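Local atomic coordinates of BauA (Acinetobacter baumannii, PDB entry 6HCP), a protein that serves as a TonB-dependent outer-membrane transporter that takes up iron as ferric preacinetobactin. Residues G50-K55 with G424-L429; F62-Y67 with E139-P144; A146-M151 with N483-L488; L438-R443 with P466-L471. All blocks are in the same frame, centred on the assembly; numbering follows the deposited sequence.

Contact 1. Residues G50-K55 with G424-L429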
# COMPACT_ATOMS: atom_id res chain seq x y z
N GLY A 50 -29.06 23.57 -23.60
CA GLY A 50 -29.92 23.03 -24.64
C GLY A 50 -30.06 24.02 -25.78
O GLY A 50 -29.07 24.63 -26.21
N PHE A 51 -31.29 24.21 -26.29
CA PHE A 51 -31.46 25.02 -27.51
C PHE A 51 -31.30 26.53 -27.24
O PHE A 51 -31.28 27.31 -28.19
CB PHE A 51 -32.77 24.64 -28.23
CG PHE A 51 -34.05 25.28 -27.74
CD1 PHE A 51 -34.26 25.58 -26.41
CD2 PHE A 51 -35.10 25.49 -28.63
CE1 PHE A 51 -35.48 26.08 -25.96
CE2 PHE A 51 -36.31 25.99 -28.18
CZ PHE A 51 -36.51 26.27 -26.85
N LEU A 52 -31.10 26.95 -25.98
CA LEU A 52 -30.75 28.35 -25.70
C LEU A 52 -29.30 28.62 -26.13
O LEU A 52 -28.90 29.77 -26.24
CB LEU A 52 -30.93 28.68 -24.22
CG LEU A 52 -32.30 28.42 -23.62
CD1 LEU A 52 -32.31 28.74 -22.13
CD2 LEU A 52 -33.37 29.22 -24.34
N GLY A 53 -28.53 27.57 -26.42
CA GLY A 53 -27.15 27.67 -26.85
C GLY A 53 -26.20 28.07 -25.71
O GLY A 53 -26.47 27.87 -24.52
N SER A 54 -25.04 28.61 -26.11
CA SER A 54 -23.96 28.88 -25.18
C SER A 54 -24.33 30.01 -24.22
O SER A 54 -24.70 31.09 -24.63
CB SER A 54 -22.68 29.17 -25.93
OG SER A 54 -21.66 29.55 -25.03
N LYS A 55 -24.17 29.78 -22.92
CA LYS A 55 -24.39 30.82 -21.92
C LYS A 55 -23.25 30.77 -20.89
O LYS A 55 -22.82 29.69 -20.51
CB LYS A 55 -25.75 30.67 -21.25
CG LYS A 55 -26.94 30.84 -22.19
CD LYS A 55 -28.30 30.54 -21.56
CE LYS A 55 -28.75 31.59 -20.56
NZ LYS A 55 -29.11 32.86 -21.22
N GLY A 424 -40.27 23.40 -30.35
CA GLY A 424 -40.08 24.21 -29.19
C GLY A 424 -39.82 25.67 -29.52
O GLY A 424 -39.40 26.02 -30.63
N LEU A 425 -40.14 26.53 -28.55
CA LEU A 425 -39.97 27.97 -28.67
C LEU A 425 -39.59 28.52 -27.30
O LEU A 425 -40.22 28.17 -26.30
CB LEU A 425 -41.28 28.59 -29.18
CG LEU A 425 -41.32 30.11 -29.31
CD1 LEU A 425 -40.35 30.60 -30.38
CD2 LEU A 425 -42.72 30.58 -29.63
N ALA A 426 -38.62 29.44 -27.27
CA ALA A 426 -38.30 30.17 -26.05
C ALA A 426 -37.83 31.59 -26.38
O ALA A 426 -37.26 31.83 -27.43
CB ALA A 426 -37.25 29.44 -25.23
N ASP A 427 -38.07 32.48 -25.42
CA ASP A 427 -37.60 33.85 -25.47
C ASP A 427 -36.96 34.17 -24.12
O ASP A 427 -37.53 33.84 -23.07
CB ASP A 427 -38.75 34.82 -25.75
CG ASP A 427 -38.33 36.27 -26.00
OD1 ASP A 427 -37.14 36.50 -26.37
OD2 ASP A 427 -39.23 37.15 -25.94
N THR A 428 -35.80 34.82 -24.17
CA THR A 428 -35.18 35.39 -23.00
C THR A 428 -35.27 36.92 -23.11
O THR A 428 -34.75 37.50 -24.05
CB THR A 428 -33.71 34.95 -22.84
OG1 THR A 428 -33.62 33.53 -22.72
CG2 THR A 428 -33.06 35.58 -21.62
N LEU A 429 -36.00 37.52 -22.17
CA LEU A 429 -36.19 38.94 -22.06
C LEU A 429 -35.17 39.47 -21.04
O LEU A 429 -35.22 39.05 -19.88
CB LEU A 429 -37.61 39.22 -21.58
CG LEU A 429 -38.75 38.84 -22.53
CD1 LEU A 429 -39.03 37.34 -22.48
CD2 LEU A 429 -40.01 39.58 -22.16
O HOH W 1 -31.22 32.58 -23.19
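Thr428 OG1 has two hydrogen-bonding partners: the hydroxyl of Thr439 on the next barrel strand and a water 2.6 Å away. The same water accepts a hydrogen bond from Lys55 NZ (2.9 Å). Lys55 is extended as far as CD, then turns about CG-CD and CD-CE (71° each), which brings NZ to the water. No direct hydrogen bond joins these two segments; their polar link is this water. The remainder is apolar. Phe51 stands with CG between its backbone N and carbonyl carbon (chi1 82°), which sends the ring end-on at the strand wall. The backbone there, with Gly424 O and Leu425 N, lies in plane at the ring edge, CE2 reaching Gly424 C at 3.8 Å. Its CZ presses on Ala426 CB at 3.6 Å, and the same methyl takes Leu52 CD2 at 4.0 Å. Arg443 makes a cation-pi contact with Phe51, whose backbone pairs with Leu148. The loop is tied back by Gly53 N to Gly50 O. The chemistry is thus divided: Phe51 and Leu52 meet the wall through carbon contacts on Ala426, while the ammonium of Lys55 is held to it through a water between plug and barrel.

Contact 2. Residues F62-Y67 with E139-P144. With EDO (1,2-ethanediol), chain H.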
# COMPACT_ATOMS: atom_id res chain seq x y z
N PHE A 62 -29.49 27.81 -14.17
CA PHE A 62 -29.43 26.37 -13.96
C PHE A 62 -28.06 26.08 -13.34
O PHE A 62 -27.15 26.91 -13.47
CB PHE A 62 -29.55 25.61 -15.28
CG PHE A 62 -30.85 25.81 -16.01
CD1 PHE A 62 -31.98 25.11 -15.65
CD2 PHE A 62 -30.95 26.75 -17.02
CE1 PHE A 62 -33.20 25.38 -16.25
CE2 PHE A 62 -32.16 27.01 -17.64
CZ PHE A 62 -33.28 26.32 -17.25
N ASN A 63 -27.96 24.96 -12.62
CA ASN A 63 -26.70 24.51 -12.05
C ASN A 63 -25.95 23.70 -13.11
O ASN A 63 -26.37 22.60 -13.52
CB ASN A 63 -26.98 23.74 -10.75
CG ASN A 63 -25.72 23.44 -9.96
OD1 ASN A 63 -24.64 23.32 -10.52
ND2 ASN A 63 -25.85 23.36 -8.64
N THR A 64 -24.89 24.32 -13.65
CA THR A 64 -24.14 23.83 -14.79
C THR A 64 -22.64 23.79 -14.45
O THR A 64 -22.15 24.57 -13.64
CB THR A 64 -24.31 24.72 -16.02
OG1 THR A 64 -23.95 26.06 -15.65
CG2 THR A 64 -25.72 24.65 -16.56
N ILE A 65 -21.94 22.84 -15.08
CA ILE A 65 -20.48 22.81 -15.00
C ILE A 65 -19.95 22.22 -16.29
O ILE A 65 -20.60 21.37 -16.91
CB ILE A 65 -20.00 22.02 -13.76
CG1 ILE A 65 -18.47 22.10 -13.64
CG2 ILE A 65 -20.47 20.58 -13.82
CD1 ILE A 65 -17.97 22.31 -12.25
N SER A 66 -18.82 22.75 -16.76
CA SER A 66 -18.16 22.22 -17.94
C SER A 66 -16.69 21.92 -17.63
O SER A 66 -15.95 22.82 -17.25
CB SER A 66 -18.28 23.20 -19.07
OG SER A 66 -17.52 22.76 -20.19
N TYR A 67 -16.31 20.67 -17.84
CA TYR A 67 -14.93 20.21 -17.62
C TYR A 67 -14.17 20.27 -18.95
O TYR A 67 -14.69 19.86 -19.99
CB TYR A 67 -14.92 18.78 -17.09
CG TYR A 67 -15.69 18.60 -15.81
CD1 TYR A 67 -15.16 19.00 -14.60
CD2 TYR A 67 -16.98 18.06 -15.82
CE1 TYR A 67 -15.90 18.92 -13.43
CE2 TYR A 67 -17.73 17.98 -14.65
CZ TYR A 67 -17.14 18.31 -13.44
OH TYR A 67 -17.89 18.30 -12.29
N GLU A 139 -19.87 18.66 -20.42
CA GLU A 139 -20.73 19.59 -19.78
C GLU A 139 -21.87 18.84 -19.07
O GLU A 139 -22.40 17.84 -19.57
CB GLU A 139 -21.35 20.55 -20.80
CG GLU A 139 -20.36 21.25 -21.70
CD GLU A 139 -21.00 22.19 -22.71
OE1 GLU A 139 -22.25 22.09 -22.93
OE2 GLU A 139 -20.26 23.07 -23.22
N VAL A 140 -22.27 19.36 -17.91
CA VAL A 140 -23.37 18.81 -17.14
C VAL A 140 -24.34 19.94 -16.84
O VAL A 140 -23.95 21.01 -16.33
CB VAL A 140 -22.92 18.13 -15.83
CG1 VAL A 140 -24.11 17.52 -15.09
CG2 VAL A 140 -21.86 17.09 -16.07
N LEU A 141 -25.63 19.67 -17.08
CA LEU A 141 -26.71 20.53 -16.62
C LEU A 141 -27.58 19.69 -15.69
O LEU A 141 -28.04 18.63 -16.08
CB LEU A 141 -27.53 21.04 -17.82
CG LEU A 141 -28.64 22.03 -17.44
CD1 LEU A 141 -28.88 23.02 -18.56
CD2 LEU A 141 -29.92 21.31 -17.08
N LYS A 142 -27.71 20.14 -14.44
CA LYS A 142 -28.34 19.34 -13.42
C LYS A 142 -29.85 19.56 -13.43
O LYS A 142 -30.35 20.67 -13.61
CB LYS A 142 -27.73 19.63 -12.04
CG LYS A 142 -26.25 19.29 -11.97
CD LYS A 142 -25.59 19.68 -10.68
CE LYS A 142 -24.09 19.86 -10.83
NZ LYS A 142 -23.45 19.99 -9.51
N GLY A 143 -30.56 18.45 -13.23
CA GLY A 143 -32.03 18.42 -13.22
C GLY A 143 -32.59 18.26 -14.62
O GLY A 143 -31.86 18.24 -15.62
N PRO A 144 -33.92 18.09 -14.74
CA PRO A 144 -34.56 17.85 -16.03
C PRO A 144 -34.53 19.12 -16.89
O PRO A 144 -34.34 20.24 -16.35
CB PRO A 144 -36.00 17.49 -15.65
CG PRO A 144 -36.20 18.15 -14.30
CD PRO A 144 -34.86 18.02 -13.61
C1 EDO H . -20.15 26.60 -16.89
O1 EDO H . -21.09 27.67 -16.72
C2 EDO H . -19.32 26.41 -15.61
O2 EDO H . -18.41 25.29 -15.78
O HOH W 2 -30.14 23.30 -12.74
O HOH W 3 -18.20 24.33 -22.16
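Lys142 runs its whole side chain across Asn63. Its CB lies 3.6 Å from Asn63 O, the same carbonyl that takes the Lys142 N-H in a nearly straight bond of 2.9 Å. CG stays by that oxygen, CD comes to 3.8 Å from Asn63 CG, and CE to 3.5 Å from Asn63 OD1. The chain is extended beyond CG, which carries NZ past the amide to a salt bridge with Asp88; Asn63 ND2 turns to Ser529 of the barrel. Beyond this pair the strands are antiparallel: Ile65 and Val140 exchange both backbone bonds, Val140 N to Ile65 O at 2.8 Å, and their side chains lie side by side. On the opposite face Thr64 CG2 rests on Leu141 CG, while a water joins Ser66 OG to Glu139 OE2 (2.6 Å each); the other oxygen, OE1, is bound by Asn162 ND2 of strand 159-165. A second water links Asn63 N with Lys142 O. An ethanediol, probably from the crystallisation liquor, accepts from Ser66 N at 2.8 Å. Strand 64-68 forms one edge of the plug's mixed sheet, and 135-142 lies between it and 159-165. Helix 81-84 packs on Tyr67 and Val140, and barrel strands 478-489 and 508-520 meet Phe62 and Asn63.

Contact 3. Residues A146-M151 with N483-L488. With C8E ((hydroxyethyloxy)tri(ethyloxy)octane), chain B.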
# COMPACT_ATOMS: atom_id res chain seq x y z
N ALA A 146 -36.64 19.35 -20.29
CA ALA A 146 -37.41 19.01 -21.53
C ALA A 146 -37.63 20.25 -22.42
O ALA A 146 -37.53 20.18 -23.65
CB ALA A 146 -38.73 18.34 -21.20
N LEU A 147 -37.87 21.41 -21.82
CA LEU A 147 -38.04 22.62 -22.66
C LEU A 147 -36.80 22.82 -23.54
O LEU A 147 -36.90 23.11 -24.73
CB LEU A 147 -38.30 23.87 -21.80
CG LEU A 147 -38.19 25.18 -22.58
CD1 LEU A 147 -39.24 25.23 -23.70
CD2 LEU A 147 -38.29 26.40 -21.68
N LEU A 148 -35.63 22.67 -22.92
CA LEU A 148 -34.35 22.98 -23.59
C LEU A 148 -33.96 21.88 -24.58
O LEU A 148 -33.35 22.16 -25.60
CB LEU A 148 -33.26 23.12 -22.53
CG LEU A 148 -33.57 24.06 -21.37
CD1 LEU A 148 -32.40 24.12 -20.39
CD2 LEU A 148 -33.92 25.44 -21.89
N ASN A 149 -34.24 20.61 -24.22
CA ASN A 149 -33.58 19.48 -24.83
C ASN A 149 -34.56 18.46 -25.43
O ASN A 149 -34.13 17.53 -26.10
CB ASN A 149 -32.67 18.75 -23.83
CG ASN A 149 -31.33 19.44 -23.67
OD1 ASN A 149 -30.71 19.78 -24.67
ND2 ASN A 149 -30.93 19.71 -22.44
N GLY A 150 -35.85 18.59 -25.12
CA GLY A 150 -36.80 17.55 -25.50
C GLY A 150 -36.60 16.29 -24.66
O GLY A 150 -36.23 16.35 -23.49
N MET A 151 -37.13 15.18 -25.16
CA MET A 151 -37.09 13.96 -24.43
C MET A 151 -36.02 13.08 -25.06
O MET A 151 -36.18 12.57 -26.16
CB MET A 151 -38.45 13.24 -24.48
CG MET A 151 -38.51 11.94 -23.68
SD MET A 151 -40.21 11.30 -23.60
CE MET A 151 -40.39 10.73 -25.29
N ASN A 483 -35.91 28.53 -11.28
CA ASN A 483 -36.50 27.96 -12.48
C ASN A 483 -37.64 27.01 -12.10
O ASN A 483 -37.74 26.51 -10.98
CB ASN A 483 -35.45 27.31 -13.39
CG ASN A 483 -34.84 26.04 -12.82
OD1 ASN A 483 -35.57 25.10 -12.49
ND2 ASN A 483 -33.52 26.02 -12.68
N TYR A 484 -38.52 26.83 -13.07
CA TYR A 484 -39.44 25.71 -13.11
C TYR A 484 -39.28 25.08 -14.48
O TYR A 484 -39.32 25.78 -15.49
CB TYR A 484 -40.90 26.15 -12.93
CG TYR A 484 -41.90 25.04 -13.18
CD1 TYR A 484 -42.29 24.20 -12.15
CD2 TYR A 484 -42.31 24.72 -14.46
CE1 TYR A 484 -43.14 23.14 -12.36
CE2 TYR A 484 -43.11 23.61 -14.71
CZ TYR A 484 -43.56 22.84 -13.65
OH TYR A 484 -44.35 21.74 -13.88
N ILE A 485 -39.03 23.77 -14.49
CA ILE A 485 -38.85 23.06 -15.75
C ILE A 485 -39.20 21.58 -15.52
O ILE A 485 -39.23 21.09 -14.39
CB ILE A 485 -37.41 23.28 -16.26
CG1 ILE A 485 -37.23 22.82 -17.71
CG2 ILE A 485 -36.39 22.64 -15.33
CD1 ILE A 485 -35.97 23.37 -18.36
N GLU A 486 -39.52 20.89 -16.60
CA GLU A 486 -40.00 19.53 -16.53
C GLU A 486 -39.02 18.60 -17.25
O GLU A 486 -38.20 19.04 -18.03
CB GLU A 486 -41.40 19.44 -17.13
CG GLU A 486 -42.39 20.37 -16.45
CD GLU A 486 -43.82 20.31 -16.98
OE1 GLU A 486 -44.02 19.81 -18.10
OE2 GLU A 486 -44.74 20.74 -16.23
N GLY A 487 -39.17 17.31 -16.98
CA GLY A 487 -38.60 16.25 -17.77
C GLY A 487 -39.68 15.28 -18.21
O GLY A 487 -40.73 15.15 -17.54
N LEU A 488 -39.46 14.67 -19.37
CA LEU A 488 -40.47 13.78 -19.94
C LEU A 488 -39.92 12.36 -20.03
O LEU A 488 -38.76 12.13 -20.37
CB LEU A 488 -40.89 14.30 -21.32
CG LEU A 488 -41.64 15.63 -21.33
CD1 LEU A 488 -41.99 16.02 -22.77
CD2 LEU A 488 -42.88 15.58 -20.48
C1 C8E B . -33.60 19.64 2.32
C2 C8E B . -33.92 20.18 0.94
C3 C8E B . -34.55 21.56 0.96
C4 C8E B . -35.30 21.89 -0.33
C5 C8E B . -36.73 22.32 -0.01
C6 C8E B . -37.49 22.68 -1.28
C7 C8E B . -36.65 23.56 -2.21
C8 C8E B . -37.52 24.21 -3.28
O9 C8E B . -36.78 25.24 -3.92
C10 C8E B . -37.49 25.81 -5.03
C11 C8E B . -38.14 27.15 -4.66
O12 C8E B . -38.75 27.77 -5.81
C13 C8E B . -38.91 29.18 -5.71
C14 C8E B . -39.08 29.78 -7.10
O15 C8E B . -39.30 28.75 -8.08
C16 C8E B . -40.59 28.86 -8.71
C17 C8E B . -40.47 28.92 -10.23
O18 C8E B . -39.83 30.13 -10.66
C19 C8E B . -40.75 31.16 -11.02
C20 C8E B . -40.02 32.26 -11.77
O21 C8E B . -38.82 31.66 -12.27
O HOH W 4 -40.02 21.78 -19.46
O HOH W 5 -36.89 15.36 -20.80
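Ala146 at the start of a short plug helix gives its N-H to Glu486 O of the barrel wall, a 2.8 Å bond with an angle of 164° at the hydrogen. It is the single direct hydrogen bond between the two segments, and it supplies a first-turn N-H, which has no acceptor within its own helix, with a strand carbonyl. Two waters extend this polar seam. One takes Glu486 N and, weakly, Leu147 N; the other donates to Gly150 O and accepts from Leu488 N at 3.0 Å, linking the turn after the helix to the strand. Within the strand, Tyr484 OH donates to Glu486 OE2 at 2.6 Å on the lone pair facing away from the other oxygen. Glu486 OE1 is bound by Thr465, so both oxygens of this carboxylate are held.

The apolar contacts fall into two groups. Ile485, with CG1 anti to its backbone N (chi1 -168°), extends CD1 to the helix, where it meets Leu148 CG at 3.9 Å, the two side chains crossing at about a right angle, and brushes Leu147 CB. Further along, Leu488 CG touches Ala146 CB at 4.0 Å, while Leu488 CB meets Met151 SD at 3.8 Å. Met151 CG also lies against Leu488 O, at 3.3 Å.

Arg443 NH2, from strand 436-451, donates to Leu147 O, and Leu148 is covered by Val49, Leu52 and Phe62 of the plug. Helix 146-149 thus lies between the plug loops and strands 436-451, 461-473 and 478-489; strand 508-520 flanks 478-489 on its other side from 461-473.

Contact 4. Residues L438-R443 with P466-L471. With C8E ((hydroxyethyloxy)tri(ethyloxy)octane), chain C.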
# COMPACT_ATOMS: atom_id res chain seq x y z
N LEU A 438 -35.36 37.00 -17.95
CA LEU A 438 -36.51 36.09 -17.81
C LEU A 438 -36.61 35.23 -19.07
O LEU A 438 -36.74 35.76 -20.18
CB LEU A 438 -37.79 36.90 -17.63
CG LEU A 438 -39.09 36.09 -17.67
CD1 LEU A 438 -39.20 35.18 -16.46
CD2 LEU A 438 -40.29 37.02 -17.73
N THR A 439 -36.53 33.90 -18.88
CA THR A 439 -36.66 32.96 -19.99
C THR A 439 -38.01 32.24 -19.85
O THR A 439 -38.36 31.81 -18.77
CB THR A 439 -35.48 31.98 -20.02
OG1 THR A 439 -34.26 32.68 -20.23
CG2 THR A 439 -35.61 30.95 -21.12
N LEU A 440 -38.78 32.19 -20.94
CA LEU A 440 -40.09 31.54 -21.01
C LEU A 440 -40.07 30.68 -22.27
O LEU A 440 -39.66 31.15 -23.33
CB LEU A 440 -41.21 32.57 -21.20
CG LEU A 440 -41.42 33.60 -20.10
CD1 LEU A 440 -42.50 34.58 -20.55
CD2 LEU A 440 -41.82 32.93 -18.80
N GLY A 441 -40.72 29.51 -22.20
CA GLY A 441 -40.86 28.73 -23.40
C GLY A 441 -41.81 27.56 -23.23
O GLY A 441 -42.25 27.23 -22.12
N LEU A 442 -42.11 26.92 -24.36
CA LEU A 442 -42.78 25.65 -24.30
C LEU A 442 -42.28 24.74 -25.41
O LEU A 442 -41.69 25.20 -26.39
CB LEU A 442 -44.29 25.88 -24.37
CG LEU A 442 -44.87 26.25 -25.72
CD1 LEU A 442 -44.98 25.03 -26.62
CD2 LEU A 442 -46.25 26.88 -25.53
N ARG A 443 -42.50 23.43 -25.21
CA ARG A 443 -42.17 22.43 -26.19
C ARG A 443 -43.31 21.40 -26.25
O ARG A 443 -43.85 20.99 -25.24
CB ARG A 443 -40.83 21.77 -25.86
CG ARG A 443 -40.44 20.64 -26.81
CD ARG A 443 -39.04 20.08 -26.55
NE ARG A 443 -38.00 21.09 -26.61
CZ ARG A 443 -37.59 21.71 -27.71
NH1 ARG A 443 -37.89 21.21 -28.90
NH2 ARG A 443 -36.86 22.82 -27.60
N PRO A 466 -43.91 23.28 -20.40
CA PRO A 466 -43.42 24.65 -20.29
C PRO A 466 -42.11 24.72 -19.49
O PRO A 466 -41.78 23.78 -18.76
CB PRO A 466 -44.54 25.34 -19.51
CG PRO A 466 -45.02 24.25 -18.56
CD PRO A 466 -44.84 22.94 -19.32
N GLY A 467 -41.44 25.87 -19.56
CA GLY A 467 -40.34 26.19 -18.67
C GLY A 467 -40.26 27.69 -18.46
O GLY A 467 -40.65 28.47 -19.35
N VAL A 468 -39.85 28.08 -17.25
CA VAL A 468 -39.62 29.48 -16.96
C VAL A 468 -38.41 29.58 -16.03
O VAL A 468 -38.20 28.74 -15.16
CB VAL A 468 -40.86 30.14 -16.35
CG1 VAL A 468 -41.35 29.41 -15.12
CG2 VAL A 468 -40.62 31.61 -16.02
N ALA A 469 -37.56 30.57 -16.28
CA ALA A 469 -36.39 30.78 -15.45
C ALA A 469 -36.15 32.29 -15.32
O ALA A 469 -36.37 33.06 -16.25
CB ALA A 469 -35.20 30.11 -16.07
N LEU A 470 -35.69 32.70 -14.14
CA LEU A 470 -35.41 34.09 -13.85
C LEU A 470 -34.01 34.18 -13.26
O LEU A 470 -33.67 33.44 -12.33
CB LEU A 470 -36.46 34.61 -12.86
CG LEU A 470 -36.27 36.05 -12.39
CD1 LEU A 470 -36.30 37.00 -13.58
CD2 LEU A 470 -37.33 36.40 -11.36
N LEU A 471 -33.20 35.09 -13.83
CA LEU A 471 -31.89 35.35 -13.31
C LEU A 471 -31.71 36.85 -13.04
O LEU A 471 -32.04 37.67 -13.89
CB LEU A 471 -30.85 34.86 -14.32
CG LEU A 471 -29.43 35.00 -13.80
CD1 LEU A 471 -28.63 33.74 -14.03
CD2 LEU A 471 -28.75 36.22 -14.41
C1 C8E C . -47.36 25.00 -13.48
C2 C8E C . -46.19 25.90 -13.81
C3 C8E C . -46.26 26.31 -15.27
C4 C8E C . -45.11 27.23 -15.67
C5 C8E C . -45.61 28.32 -16.61
C6 C8E C . -44.65 28.67 -17.72
C7 C8E C . -45.42 28.83 -19.01
C8 C8E C . -44.57 29.57 -19.99
O9 C8E C . -45.18 29.43 -21.26
C10 C8E C . -45.23 30.62 -22.02
C11 C8E C . -45.27 30.31 -23.50
O12 C8E C . -44.26 31.08 -24.18
C13 C8E C . -44.72 31.88 -25.26
C14 C8E C . -43.62 31.94 -26.32
O15 C8E C . -42.36 32.29 -25.73
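Gly441 and Gly467 face each other as a side-chain-free pair, and in one of their two bonds the donor, Gly467 N, 3.0 Å from Gly441 O, stands above the carbonyl plane of Gly441 (36° out of it). They belong to a beta hairpin of the transmembrane barrel, strands 436-451 and 461-473, whose segments 438-443 and 466-471 run antiparallel at 169°. The other hydrogen-bonded pair, Thr439 with Ala469, is more regular; Thr439 N reaches Ala469 O at 2.8 Å in the carbonyl plane. Leu440-Val468 lies between these pairs and the other two non-hydrogen-bonded pairs flank them; their CA-H groups lean on the same carbonyls, Val468 CA at 3.2 Å from Thr439 O for example.

The two faces differ. Thr439 and Ala469 look toward the plug, meeting Leu52 and Pro61 respectively, and the Thr439 hydroxyl is bonded to Thr428 on the preceding strand. Leu438, Leu440, Leu442, Pro466, Val468 and Leu470 make up the other, hydrophobic face, which suits the membrane side of an outer-membrane barrel. Detergent lies on it: the C8E chain has C7 at 3.6 Å from Pro466 CB and C11 beside Leu442 CD2. Arg443, on the plug side, has its guanidinium held by Ser422, Asn368 and Leu147 O.

Val468 is the hub of the hydrophobic side. Its CG2, anti to the backbone N while CG1 takes the place between N and the carbonyl carbon (chi1 55°), receives Leu438 CD1 at 3.9 Å. Leu440 CD2 lies alongside at 3.3 Å from Val468 CG2, closer than usual for two methyls, so the exact value is doubtful.

Overall arrangement
Contact 2 pairs two strands inside the plug, contact 4 two strands of the barrel wall, and contacts 1 and 3 join plug to wall. Contact 1 lies on strand 412-431 and contact 4, its centre about 9 Å away, on the neighbouring 436-451; contact 4 also lies on 461-473, the neighbour of 478-489 in contact 3, with centres about 10 Å apart. Arg443 of contact 4 knits the group, making a cation-pi contact with Phe51 of contact 1 and bonding Leu147 O of contact 3. Contacts 1 and 3 also touch directly, Phe51 N lying 3.0 Å from Leu148 O. Contact 2 reaches contact 3 through Pro144 and Phe62, but its centre is about 17 Å from that of contact 4. Detergent lies against the wall at contacts 1, 3 and 4.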